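Local structure of importin-95 (Chaetomium thermophilum, 4XRI) at residues V526-Y531 against Q583-T588. The protein is a nuclear transport receptor of the importin-beta family that imports protein cargo into the nucleus and probably binds a small GTPase. The protein carries 2 engineered substitutions. Sequence-based numbering, arbitrary orientation.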
loop_
_atom_site.group_PDB
_atom_site.type_symbol
_atom_site.label_atom_id
_atom_site.label_comp_id
_atom_site.label_asym_id
_atom_site.label_seq_id
_atom_site.Cartn_x
_atom_site.Cartn_y
_atom_site.Cartn_z
ATOM N N VAL A 526 -1.078 -4.423 23.629
ATOM C CA VAL A 526 -0.398 -3.405 24.424
ATOM C C VAL A 526 1.065 -3.784 24.616
ATOM O O VAL A 526 1.957 -2.940 24.518
ATOM C CB VAL A 526 -1.061 -3.217 25.803
ATOM C CG1 VAL A 526 -0.270 -2.225 26.645
ATOM C CG2 VAL A 526 -2.496 -2.752 25.637
ATOM N N ARG A 527 1.297 -5.062 24.895
ATOM C CA ARG A 527 2.647 -5.596 25.023
ATOM C C ARG A 527 3.470 -5.305 23.773
ATOM O O ARG A 527 4.597 -4.816 23.856
ATOM C CB ARG A 527 2.602 -7.103 25.280
ATOM C CG ARG A 527 3.974 -7.746 25.391
ATOM C CD ARG A 527 3.892 -9.259 25.514
ATOM N NE ARG A 527 3.092 -9.674 26.663
ATOM C CZ ARG A 527 1.929 -10.312 26.572
ATOM N NH1 ARG A 527 1.429 -10.617 25.383
ATOM N NH2 ARG A 527 1.271 -10.651 27.672
ATOM N N THR A 528 2.887 -5.605 22.616
ATOM C CA THR A 528 3.542 -5.397 21.330
ATOM C C THR A 528 3.843 -3.925 21.077
ATOM O O THR A 528 4.956 -3.563 20.687
ATOM C CB THR A 528 2.676 -5.932 20.174
ATOM O OG1 THR A 528 2.534 -7.352 20.303
ATOM C CG2 THR A 528 3.317 -5.614 18.833
ATOM N N ALA A 529 2.841 -3.081 21.304
ATOM C CA ALA A 529 2.978 -1.646 21.082
ATOM C C ALA A 529 4.051 -1.041 21.983
ATOM O O ALA A 529 4.819 -0.181 21.551
ATOM C CB ALA A 529 1.653 -0.950 21.306
ATOM N N ALA A 530 4.106 -1.510 23.227
ATOM C CA ALA A 530 5.058 -0.992 24.205
ATOM C C ALA A 530 6.480 -1.446 23.889
ATOM O O ALA A 530 7.439 -0.704 24.101
ATOM C CB ALA A 530 4.664 -1.423 25.609
ATOM N N TYR A 531 6.608 -2.669 23.387
ATOM C CA TYR A 531 7.903 -3.185 22.960
ATOM C C TYR A 531 8.446 -2.356 21.803
ATOM O O TYR A 531 9.643 -2.080 21.736
ATOM C CB TYR A 531 7.801 -4.659 22.554
ATOM C CG TYR A 531 8.054 -5.640 23.682
ATOM C CD1 TYR A 531 9.149 -5.495 24.528
ATOM C CD2 TYR A 531 7.195 -6.708 23.901
ATOM C CE1 TYR A 531 9.380 -6.392 25.558
ATOM C CE2 TYR A 531 7.420 -7.608 24.922
ATOM C CZ TYR A 531 8.512 -7.446 25.749
ATOM O OH TYR A 531 8.735 -8.339 26.772
ATOM N N GLN A 583 7.992 -13.273 20.945
ATOM C CA GLN A 583 9.340 -13.514 20.449
ATOM C C GLN A 583 9.739 -12.497 19.386
ATOM O O GLN A 583 10.880 -12.039 19.354
ATOM C CB GLN A 583 9.447 -14.932 19.892
ATOM C CG GLN A 583 9.393 -16.023 20.953
ATOM C CD GLN A 583 9.431 -17.412 20.359
ATOM O OE1 GLN A 583 8.885 -17.653 19.283
ATOM N NE2 GLN A 583 10.084 -18.337 21.054
ATOM N N THR A 584 8.790 -12.133 18.529
ATOM C CA THR A 584 9.049 -11.165 17.466
ATOM C C THR A 584 9.335 -9.783 18.045
ATOM O O THR A 584 10.237 -9.076 17.588
ATOM C CB THR A 584 7.865 -11.069 16.484
ATOM O OG1 THR A 584 7.664 -12.340 15.854
ATOM C CG2 THR A 584 8.144 -10.029 15.413
ATOM N N SER A 585 8.559 -9.404 19.055
ATOM C CA SER A 585 8.745 -8.123 19.725
ATOM C C SER A 585 10.084 -8.082 20.459
ATOM O O SER A 585 10.802 -7.082 20.412
ATOM C CB SER A 585 7.602 -7.853 20.706
ATOM O OG SER A 585 6.373 -7.672 20.024
ATOM N N LEU A 586 10.409 -9.175 21.141
ATOM C CA LEU A 586 11.651 -9.268 21.899
ATOM C C LEU A 586 12.870 -9.247 20.982
ATOM O O LEU A 586 13.908 -8.686 21.332
ATOM C CB LEU A 586 11.657 -10.534 22.758
ATOM C CG LEU A 586 10.809 -10.470 24.030
ATOM C CD1 LEU A 586 10.686 -11.845 24.666
ATOM C CD2 LEU A 586 11.410 -9.478 25.012
ATOM N N CYS A 587 12.740 -9.864 19.812
ATOM C CA CYS A 587 13.809 -9.840 18.821
ATOM C C CYS A 587 14.008 -8.428 18.286
ATOM O O CYS A 587 15.135 -8.012 18.019
ATOM C CB CYS A 587 13.513 -10.807 17.669
ATOM S SG CYS A 587 13.810 -12.553 18.047
ATOM N N THR A 588 12.906 -7.699 18.130
ATOM C CA THR A 588 12.953 -6.322 17.652
ATOM C C THR A 588 13.740 -5.431 18.607
ATOM O O THR A 588 14.582 -4.642 18.185
ATOM C CB THR A 588 11.536 -5.743 17.468
ATOM O OG1 THR A 588 10.877 -6.425 16.394
ATOM C CG2 THR A 588 11.597 -4.251 17.152
HETATM O O HOH W 1 6.701 -5.049 19.343
#
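Thr528 meets Ser585 through a water: the molecule donates one hydrogen bond to Thr528 O and another to Ser585 OG, each 2.7 Å long, and so joins a backbone carbonyl of one helix to a hydroxyl of the other. Thr528 OG1 and Ser585 OG are 3.9 Å apart, and each hydroxyl bonds within its own helix, to Ser524 O and Asp581 O respectively. Short hydroxyl side chains suit this place: they take little room between the helices, and each can turn back to a carbonyl of its own helix. One turn on, Tyr531 carries most of the apolar contact. Its CD2 lies 3.4 Å from Ser585 CB, and a side chain as short as serine leaves room for the ring base. Farther out, Tyr531 CZ packs at 3.6 Å against Leu586 CD2; with CG of Leu586 anti to its carbonyl carbon (chi1 -77°), the methyl extends to the phenol end. Arg559, whose side chain also touches Leu586, hydrogen-bonds Tyr531 OH through NH1. Cutting Tyr531 back to an alanine is likely to open a gap beside Ser585 and Leu586 and leave Arg559 without its phenol partner. The segments run nearly parallel, at 11° with axes 9.5 Å apart at closest approach, joining helices 524-539 and 573-597 of the HEAT-repeat solenoid; helix 546-567 packs against Leu586, helix 503-516 against Ala530, and helix 625-640 against Thr584 and Cys587.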